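Local coordinates for protein putative histidinol-phosphate aminotransferase (Erwinia carotovora atroseptica, PDB 3LY1) that binds pyridoxal 5'-phosphate and is probably an aminotransferase, possibly acting on histidinol phosphate, at residues H64-S78 with R221-M235. Sequence-based numbering, arbitrary orientation. Where two conformers were deposited one is given.
With PLP (pyridoxal-5'-phosphate), chain E; EDO (1,2-ethanediol), chain H.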
ATOM      1  N   HIS A  64     -14.135 -15.898   7.314  1.00 18.77           N
ATOM      2  CA  HIS A  64     -13.216 -17.032   7.316  1.00 18.11           C
ATOM      3  C   HIS A  64     -13.262 -17.854   8.595  1.00 18.30           C
ATOM      4  O   HIS A  64     -12.411 -18.712   8.787  1.00 18.00           O
ATOM      5  CB  HIS A  64     -11.795 -16.532   7.057  1.00 17.85           C
ATOM      6  CG  HIS A  64     -11.567 -16.153   5.638  1.00 15.24           C
ATOM      7  ND1 HIS A  64     -11.351 -17.093   4.653  1.00 15.52           N
ATOM      8  CD2 HIS A  64     -11.579 -14.952   5.021  1.00 13.83           C
ATOM      9  CE1 HIS A  64     -11.210 -16.476   3.493  1.00 15.43           C
ATOM     10  NE2 HIS A  64     -11.348 -15.177   3.688  1.00 14.94           N
ATOM     11  N   GLN A  65     -14.252 -17.587   9.457  1.00 18.53           N
ATOM     12  CA  GLN A  65     -14.389 -18.234  10.783  1.00 19.04           C
ATOM     13  C   GLN A  65     -13.085 -18.296  11.563  1.00 18.70           C
ATOM     14  O   GLN A  65     -12.676 -19.363  12.062  1.00 18.69           O
ATOM     15  CB  GLN A  65     -15.010 -19.638  10.677  1.00 19.91           C
ATOM     16  CG  GLN A  65     -16.351 -19.670   9.958  1.00 21.49           C
ATOM     17  CD  GLN A  65     -16.811 -21.093   9.592  1.00 26.62           C
ATOM     18  OE1 GLN A  65     -17.533 -21.270   8.624  1.00 30.01           O
ATOM     19  NE2 GLN A  65     -16.381 -22.098  10.356  1.00 28.47           N
ATOM     20  N   VAL A  66     -12.461 -17.128  11.697  1.00 18.12           N
ATOM     21  CA  VAL A  66     -11.252 -16.955  12.490  1.00 18.01           C
ATOM     22  C   VAL A  66     -11.488 -15.723  13.363  1.00 18.14           C
ATOM     23  O   VAL A  66     -12.528 -15.058  13.233  1.00 18.60           O
ATOM     24  CB  VAL A  66     -10.005 -16.762  11.607  1.00 18.28           C
ATOM     25  CG1 VAL A  66      -9.681 -18.065  10.834  1.00 18.94           C
ATOM     26  CG2 VAL A  66     -10.150 -15.524  10.645  1.00 16.77           C
ATOM     27  N   GLU A  67     -10.559 -15.434  14.262  1.00 17.69           N
ATOM     28  CA  GLU A  67     -10.650 -14.204  15.065  1.00 18.13           C
ATOM     29  C   GLU A  67      -9.879 -13.077  14.327  1.00 16.31           C
ATOM     30  O   GLU A  67      -9.182 -13.354  13.375  1.00 16.60           O
ATOM     31  CB  GLU A  67     -10.108 -14.441  16.472  1.00 18.08           C
ATOM     32  CG  GLU A  67     -10.843 -15.543  17.252  1.00 21.56           C
ATOM     33  CD  GLU A  67     -12.318 -15.192  17.556  1.00 26.55           C
ATOM     34  OE1 GLU A  67     -12.738 -14.025  17.404  1.00 29.48           O
ATOM     35  OE2 GLU A  67     -13.079 -16.089  17.975  1.00 31.09           O
ATOM     36  N   ALA A  68     -10.015 -11.822  14.749  1.00 15.64           N
ATOM     37  CA  ALA A  68      -9.408 -10.685  14.026  1.00 15.42           C
ATOM     38  C   ALA A  68      -7.892 -10.763  13.944  1.00 15.38           C
ATOM     39  O   ALA A  68      -7.314 -10.367  12.925  1.00 15.91           O
ATOM     40  CB  ALA A  68      -9.834  -9.356  14.641  1.00 16.63           C
ATOM     41  N   PRO A  69      -7.228 -11.309  14.974  1.00 14.03           N
ATOM     42  CA  PRO A  69      -5.778 -11.397  14.846  1.00 14.63           C
ATOM     43  C   PRO A  69      -5.249 -12.365  13.761  1.00 13.60           C
ATOM     44  O   PRO A  69      -4.034 -12.407  13.545  1.00 15.17           O
ATOM     45  CB  PRO A  69      -5.337 -11.860  16.241  1.00 14.46           C
ATOM     46  CG  PRO A  69      -6.409 -11.333  17.156  1.00 15.24           C
ATOM     47  CD  PRO A  69      -7.661 -11.573  16.359  1.00 15.46           C
ATOM     48  N   SER A  70      -6.142 -13.128  13.129  1.00 14.22           N
ATOM     49  CA  SER A  70      -5.836 -14.021  12.031  1.00 13.57           C
ATOM     50  C   SER A  70      -6.031 -13.372  10.647  1.00 13.66           C
ATOM     51  O   SER A  70      -5.889 -14.048   9.611  1.00 13.31           O
ATOM     52  CB  SER A  70      -6.695 -15.302  12.161  1.00 14.05           C
ATOM     53  OG  SER A  70      -6.054 -16.232  13.030  1.00 15.12           O
ATOM     54  N   ILE A  71      -6.363 -12.086  10.617  1.00 13.16           N
ATOM     55  CA  ILE A  71      -6.493 -11.317   9.368  1.00 13.43           C
ATOM     56  C   ILE A  71      -5.443 -10.191   9.309  1.00 13.27           C
ATOM     57  O   ILE A  71      -5.290  -9.431  10.261  1.00 12.15           O
ATOM     58  CB  ILE A  71      -7.918 -10.712   9.217  1.00 13.05           C
ATOM     59  CG1 ILE A  71      -8.954 -11.818   9.188  1.00 16.36           C
ATOM     60  CG2 ILE A  71      -8.075  -9.820   7.911  1.00 13.22           C
ATOM     61  CD1 ILE A  71      -8.668 -12.914   8.108  1.00 15.64           C
ATOM     62  N   LEU A  72      -4.729 -10.081   8.189  1.00 13.40           N
ATOM     63  CA  LEU A  72      -3.913  -8.902   7.874  1.00 13.26           C
ATOM     64  C   LEU A  72      -4.364  -8.288   6.579  1.00 13.39           C
ATOM     65  O   LEU A  72      -4.258  -8.930   5.524  1.00 12.11           O
ATOM     66  CB  LEU A  72      -2.419  -9.234   7.738  1.00 12.89           C
ATOM     67  CG  LEU A  72      -1.452  -8.075   7.490  1.00 14.65           C
ATOM     68  CD1 LEU A  72      -1.313  -7.184   8.720  1.00 15.08           C
ATOM     69  CD2 LEU A  72      -0.072  -8.645   7.141  1.00 16.28           C
ATOM     70  N   LEU A  73      -4.880  -7.057   6.651  1.00 14.09           N
ATOM     71  CA  LEU A  73      -5.282  -6.317   5.469  1.00 14.06           C
ATOM     72  C   LEU A  73      -4.080  -5.713   4.794  1.00 14.58           C
ATOM     73  O   LEU A  73      -3.157  -5.191   5.457  1.00 15.96           O
ATOM     74  CB  LEU A  73      -6.295  -5.215   5.823  1.00 14.73           C
ATOM     75  CG  LEU A  73      -7.776  -5.539   5.949  1.00 15.92           C
ATOM     76  CD1 LEU A  73      -8.399  -4.449   6.823  1.00 16.10           C
ATOM     77  CD2 LEU A  73      -8.485  -5.697   4.594  1.00 14.07           C
ATOM     78  N   THR A  74      -4.068  -5.788   3.470  1.00 14.69           N
ATOM     79  CA  THR A  74      -2.914  -5.370   2.688  1.00 14.37           C
ATOM     80  C   THR A  74      -3.412  -4.639   1.451  1.00 13.96           C
ATOM     81  O   THR A  74      -4.635  -4.713   1.058  1.00 13.47           O
ATOM     82  CB  THR A  74      -1.958  -6.574   2.275  1.00 13.98           C
ATOM     83  OG1 THR A  74      -2.656  -7.490   1.421  1.00 15.56           O
ATOM     84  CG2 THR A  74      -1.365  -7.377   3.521  1.00 12.66           C
ATOM     85  N   ALA A  75      -2.511  -3.871   0.861  1.00 14.47           N
ATOM     86  CA  ALA A  75      -2.864  -3.094  -0.354  1.00 15.07           C
ATOM     87  C   ALA A  75      -2.721  -3.988  -1.570  1.00 14.63           C
ATOM     88  O   ALA A  75      -1.661  -4.059  -2.204  1.00 17.26           O
ATOM     89  CB  ALA A  75      -2.030  -1.807  -0.472  1.00 15.11           C
ATOM     90  N   GLY A  76      -3.788  -4.735  -1.835  1.00 15.44           N
ATOM     91  CA  GLY A  76      -3.789  -5.872  -2.751  1.00 14.36           C
ATOM     92  C   GLY A  76      -3.046  -7.059  -2.178  1.00 15.76           C
ATOM     93  O   GLY A  76      -2.300  -6.918  -1.221  1.00 16.10           O
ATOM     94  N   SER A  77      -3.208  -8.234  -2.783  1.00 15.07           N
ATOM     95  CA  SER A  77      -2.462  -9.379  -2.342  1.00 14.98           C
ATOM     96  C   SER A  77      -0.988  -9.297  -2.791  1.00 15.38           C
ATOM     97  O   SER A  77      -0.145 -10.072  -2.289  1.00 15.26           O
ATOM     98  CB  SER A  77      -3.168 -10.672  -2.798  1.00 16.18           C
ATOM     99  OG  SER A  77      -3.172 -10.801  -4.212  1.00 16.59           O
ATOM    100  N   SER A  78      -0.652  -8.368  -3.703  1.00 15.09           N
ATOM    101  CA  SER A  78       0.760  -8.145  -4.101  1.00 15.67           C
ATOM    102  C   SER A  78       1.610  -7.883  -2.849  1.00 14.10           C
ATOM    103  O   SER A  78       2.694  -8.462  -2.677  1.00 15.08           O
ATOM    104  CB  SER A  78       0.907  -6.965  -5.090  1.00 15.80           C
ATOM    105  OG  SER A  78       0.133  -7.113  -6.290  1.00 18.99           O
ATOM    106  N   ARG A 221      -6.960  -1.553  -4.667  1.00 14.05           N
ATOM    107  CA  ARG A 221      -5.874  -2.035  -3.824  1.00 13.95           C
ATOM    108  C   ARG A 221      -6.330  -2.517  -2.427  1.00 13.89           C
ATOM    109  O   ARG A 221      -5.963  -1.941  -1.396  1.00 12.65           O
ATOM    110  CB  ARG A 221      -4.729  -0.995  -3.736  1.00 14.33           C
ATOM    111  CG  ARG A 221      -4.442  -0.261  -5.059  1.00 15.34           C
ATOM    112  CD  ARG A 221      -4.115  -1.208  -6.216  1.00 14.80           C
ATOM    113  NE  ARG A 221      -3.019  -2.149  -5.891  1.00 12.96           N
ATOM    114  CZ  ARG A 221      -3.089  -3.473  -6.010  1.00 12.38           C
ATOM    115  NH1 ARG A 221      -4.181  -4.040  -6.491  1.00 15.40           N
ATOM    116  NH2 ARG A 221      -2.047  -4.235  -5.680  1.00 15.30           N
ATOM    117  N   VAL A 222      -7.121  -3.584  -2.411  1.00 13.67           N
ATOM    118  CA  VAL A 222      -7.539  -4.213  -1.174  1.00 14.08           C
ATOM    119  C   VAL A 222      -7.342  -5.710  -1.283  1.00 13.81           C
ATOM    120  O   VAL A 222      -7.937  -6.357  -2.125  1.00 14.94           O
ATOM    121  CB  VAL A 222      -9.035  -3.896  -0.808  1.00 14.08           C
ATOM    122  CG1 VAL A 222      -9.346  -4.374   0.623  1.00 13.37           C
ATOM    123  CG2 VAL A 222      -9.385  -2.387  -0.979  1.00 15.68           C
ATOM    124  N   GLY A 223      -6.486  -6.259  -0.430  1.00 14.91           N
ATOM    125  CA  GLY A 223      -6.356  -7.692  -0.289  1.00 14.48           C
ATOM    126  C   GLY A 223      -6.106  -8.013   1.166  1.00 14.19           C
ATOM    127  O   GLY A 223      -6.163  -7.122   2.019  1.00 13.85           O
ATOM    128  N   TYR A 224      -5.860  -9.290   1.461  1.00 13.37           N
ATOM    129  CA  TYR A 224      -5.642  -9.713   2.834  1.00 13.29           C
ATOM    130  C   TYR A 224      -4.966 -11.090   2.903  1.00 14.05           C
ATOM    131  O   TYR A 224      -4.922 -11.837   1.897  1.00 13.58           O
ATOM    132  CB  TYR A 224      -6.938  -9.685   3.667  1.00 12.91           C
ATOM    133  CG  TYR A 224      -8.041 -10.592   3.190  1.00 13.47           C
ATOM    134  CD1 TYR A 224      -8.852 -10.235   2.128  1.00 14.81           C
ATOM    135  CD2 TYR A 224      -8.280 -11.817   3.806  1.00 15.43           C
ATOM    136  CE1 TYR A 224      -9.884 -11.049   1.698  1.00 17.44           C
ATOM    137  CE2 TYR A 224      -9.293 -12.660   3.358  1.00 15.76           C
ATOM    138  CZ  TYR A 224     -10.107 -12.269   2.322  1.00 17.77           C
ATOM    139  OH  TYR A 224     -11.110 -13.112   1.901  1.00 19.50           O
ATOM    140  N   ALA A 225      -4.372 -11.356   4.065  1.00 14.23           N
ATOM    141  CA  ALA A 225      -3.867 -12.683   4.438  1.00 13.93           C
ATOM    142  C   ALA A 225      -4.735 -13.270   5.571  1.00 14.16           C
ATOM    143  O   ALA A 225      -5.262 -12.538   6.441  1.00 14.85           O
ATOM    144  CB  ALA A 225      -2.399 -12.630   4.829  1.00 12.87           C
ATOM    145  N   VAL A 226      -4.889 -14.585   5.548  1.00 14.60           N
ATOM    146  CA  VAL A 226      -5.500 -15.354   6.628  1.00 13.70           C
ATOM    147  C   VAL A 226      -4.476 -16.363   7.140  1.00 13.91           C
ATOM    148  O   VAL A 226      -3.824 -17.078   6.344  1.00 13.15           O
ATOM    149  CB  VAL A 226      -6.791 -16.046   6.178  1.00 14.63           C
ATOM    150  CG1 VAL A 226      -7.562 -16.580   7.419  1.00 13.33           C
ATOM    151  CG2 VAL A 226      -7.656 -15.105   5.285  1.00 12.95           C
ATOM    152  N   ALA A 227      -4.233 -16.377   8.453  1.00 13.24           N
ATOM    153  CA  ALA A 227      -3.277 -17.328   9.013  1.00 12.70           C
ATOM    154  C   ALA A 227      -3.455 -17.428  10.522  1.00 13.34           C
ATOM    155  O   ALA A 227      -4.236 -16.682  11.109  1.00 13.17           O
ATOM    156  CB  ALA A 227      -1.851 -16.906   8.665  1.00 11.55           C
ATOM    157  N   HIS A 228      -2.695 -18.314  11.166  1.00 13.70           N
ATOM    158  CA  HIS A 228      -2.696 -18.365  12.629  1.00 13.61           C
ATOM    159  C   HIS A 228      -2.243 -16.980  13.121  1.00 13.29           C
ATOM    160  O   HIS A 228      -1.458 -16.325  12.448  1.00 13.43           O
ATOM    161  CB  HIS A 228      -1.742 -19.463  13.115  1.00 13.80           C
ATOM    162  CG  HIS A 228      -1.795 -19.716  14.597  1.00 14.46           C
ATOM    163  ND1 HIS A 228      -0.898 -19.152  15.485  1.00 16.18           N
ATOM    164  CD2 HIS A 228      -2.589 -20.531  15.328  1.00 15.16           C
ATOM    165  CE1 HIS A 228      -1.174 -19.576  16.709  1.00 16.27           C
ATOM    166  NE2 HIS A 228      -2.203 -20.408  16.642  1.00 15.61           N
ATOM    167  N   PRO A 229      -2.725 -16.527  14.290  1.00 13.38           N
ATOM    168  CA  PRO A 229      -2.273 -15.209  14.727  1.00 13.16           C
ATOM    169  C   PRO A 229      -0.774 -15.010  14.866  1.00 14.04           C
ATOM    170  O   PRO A 229      -0.333 -13.907  14.638  1.00 14.78           O
ATOM    171  CB  PRO A 229      -2.945 -15.044  16.079  1.00 14.30           C
ATOM    172  CG  PRO A 229      -4.192 -15.766  15.930  1.00 13.36           C
ATOM    173  CD  PRO A 229      -3.814 -17.031  15.152  1.00 13.31           C
ATOM    174  N   THR A 230      -0.008 -16.044  15.223  1.00 13.82           N
ATOM    175  CA  THR A 230       1.434 -15.918  15.355  1.00 15.20           C
ATOM    176  C   THR A 230       2.074 -15.565  13.988  1.00 14.31           C
ATOM    177  O   THR A 230       3.007 -14.764  13.918  1.00 15.66           O
ATOM    178  CB  THR A 230       2.071 -17.182  15.993  1.00 14.89           C
ATOM    179  OG1 THR A 230       1.787 -18.334  15.173  1.00 19.52           O
ATOM    180  CG2 THR A 230       1.517 -17.392  17.410  1.00 15.28           C
ATOM    181  N   VAL A 231       1.521 -16.112  12.915  1.00 13.73           N
ATOM    182  CA  VAL A 231       2.022 -15.890  11.558  1.00 13.10           C
ATOM    183  C   VAL A 231       1.609 -14.507  11.054  1.00 13.60           C
ATOM    184  O   VAL A 231       2.406 -13.791  10.454  1.00 13.07           O
ATOM    185  CB  VAL A 231       1.488 -16.983  10.618  1.00 14.64           C
ATOM    186  CG1 VAL A 231       1.849 -16.709   9.141  1.00 11.10           C
ATOM    187  CG2 VAL A 231       1.992 -18.398  11.123  1.00 11.37           C
ATOM    188  N   ILE A 232       0.357 -14.126  11.280  1.00 13.09           N
ATOM    189  CA  ILE A 232      -0.071 -12.780  10.948  1.00 13.29           C
ATOM    190  C   ILE A 232       0.786 -11.709  11.682  1.00 13.85           C
ATOM    191  O   ILE A 232       1.173 -10.701  11.086  1.00 13.24           O
ATOM    192  CB  ILE A 232      -1.548 -12.577  11.293  1.00 12.40           C
ATOM    193  CG1 ILE A 232      -2.442 -13.438  10.395  1.00 14.37           C
ATOM    194  CG2 ILE A 232      -1.912 -11.089  11.246  1.00 13.86           C
ATOM    195  CD1 ILE A 232      -2.356 -13.109   8.883  1.00 13.28           C
ATOM    196  N   ALA A 233       1.091 -11.942  12.958  1.00 14.51           N
ATOM    197  CA  ALA A 233       1.892 -11.005  13.730  1.00 14.15           C
ATOM    198  C   ALA A 233       3.258 -10.828  13.068  1.00 15.02           C
ATOM    199  O   ALA A 233       3.748  -9.700  12.970  1.00 15.11           O
ATOM    200  CB  ALA A 233       2.019 -11.457  15.189  1.00 14.53           C
ATOM    201  N   LEU A 234       3.860 -11.915  12.577  1.00 14.87           N
ATOM    202  CA  LEU A 234       5.172 -11.809  11.918  0.50 15.41           C
ATOM    203  C   LEU A 234       5.070 -11.068  10.585  1.00 15.34           C
ATOM    204  O   LEU A 234       5.902 -10.198  10.292  1.00 16.14           O
ATOM    205  CB  LEU A 234       5.848 -13.183  11.722  0.50 15.56           C
ATOM    206  CG  LEU A 234       6.426 -13.900  12.949  0.50 15.02           C
ATOM    207  CD1 LEU A 234       6.959 -15.256  12.519  0.50 14.68           C
ATOM    208  CD2 LEU A 234       7.513 -13.093  13.641  0.50 14.65           C
HETATM  209  N   MSE A 235       4.048 -11.376   9.783  1.00 15.65           N
HETATM  210  CA  MSE A 235       3.838 -10.713   8.480  1.00 14.84           C
HETATM  211  C   MSE A 235       3.615  -9.228   8.635  1.00 14.45           C
HETATM  212  O   MSE A 235       4.060  -8.446   7.804  1.00 15.18           O
HETATM  213  CB  MSE A 235       2.657 -11.313   7.741  1.00 15.21           C
HETATM  214  CG  MSE A 235       2.937 -12.656   7.218  1.00 14.91           C
HETATM  215 SE   MSE A 235       1.332 -13.373   6.326  0.75 14.19          SE
HETATM  216  CE  MSE A 235       1.029 -12.078   4.958  1.00 13.28           C
TER
HETATM  217  N1  PLP E 500      -1.871 -13.413  -7.062  1.00 22.27           N
HETATM  218  C2  PLP E 500      -2.122 -13.799  -8.363  1.00 23.66           C
HETATM  219  C2A PLP E 500      -2.131 -15.271  -8.692  1.00 21.62           C
HETATM  220  C3  PLP E 500      -2.322 -12.808  -9.325  1.00 23.38           C
HETATM  221  O3  PLP E 500      -2.550 -13.186 -10.609  1.00 23.50           O
HETATM  222  C4  PLP E 500      -2.268 -11.446  -8.956  1.00 29.17           C
HETATM  223  C4A PLP E 500      -2.611 -10.367  -9.952  1.00 33.61           C
HETATM  224  O4A PLP E 500      -2.034 -10.437 -11.025  1.00 41.58           O
HETATM  225  C5  PLP E 500      -2.001 -11.077  -7.633  1.00 23.83           C
HETATM  226  C6  PLP E 500      -1.790 -12.097  -6.704  1.00 22.61           C
HETATM  227  C5A PLP E 500      -1.916  -9.634  -7.187  1.00 26.61           C
HETATM  228  O4P PLP E 500      -3.134  -8.884  -7.347  1.00 24.18           O
HETATM  229  P   PLP E 500      -3.509  -7.693  -6.353  1.00 23.16           P
HETATM  230  O1P PLP E 500      -2.295  -6.995  -5.824  1.00 23.75           O
HETATM  231  O2P PLP E 500      -4.301  -8.406  -5.289  1.00 25.58           O
HETATM  232  O3P PLP E 500      -4.378  -6.818  -7.240  1.00 27.13           O
HETATM  233  C1  EDO H   2     -13.044 -11.461  -0.106  1.00 40.92           C
HETATM  234  O1  EDO H   2     -12.426 -12.666  -0.545  1.00 40.07           O
HETATM  235  C2  EDO H   2     -14.193 -11.824   0.821  1.00 40.94           C
HETATM  236  O2  EDO H   2     -15.316 -12.152   0.011  1.00 42.85           O
HETATM  237  O   HOH W   1      -1.835 -11.626  14.905  1.00 14.09           O
HETATM  238  O   HOH W   2      -0.442  -2.528  -3.933  1.00 22.23           O
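Leu-72 and Ala-225, like Thr-74 and Gly-223, exchange paired backbone hydrogen bonds, which join strands 71-74 and 223-226 as antiparallel neighbours running at 157° to each other. Next to Ile-71 and Val-226, Ala-227 N donates to Ser-70 O, and Ser-70 OG gives a 2.7 Å bond back to Ala-227 O. Further polar links come from side chains. The ring of Tyr-224 stands up from its strand with CG lodged between the backbone N and the carbonyl carbon (chi1 61°), a torsion that carries the hydroxyl to the edge of the His-64 imidazole; OH and NE2 meet there at 2.7 Å in a nearly straight bond. Ser-195 OG bonds the other ring nitrogen, ND1, and with both nitrogens held the rotation of the imidazole is fixed. Apolar contacts fill in on both faces of the sheet. Val-226 CG2 sits over the centre of the His-64 ring as a CH-pi contact, 3.9 Å from the centroid, and also touches Ile-71 CD1. On the other face, helix 229-235 covers the strand, with Ile-232 CG2 4.0 Å from Leu-72 CB and Met-235 CB against Leu-72 CD2. Hydrogen bonds to the cofactor phosphate gather past Thr-74 and Gly-223. Arg-221, bent at chi2 and chi3, brings NH2 2.8 Å from PLP O1P and NH1 to O3P, while Ser-77 N and OG both grip O2P and Ser-78 donates to O1P. Lys-243 of the second subunit bonds Ser-78 OG. A phosphate received at the N-terminal end of helix 76-88 and by an arginine just ahead of strand 223-226, next to the outermost strand 71-74, is characteristic of the phosphate-binding cup of fold-type I PLP enzymes.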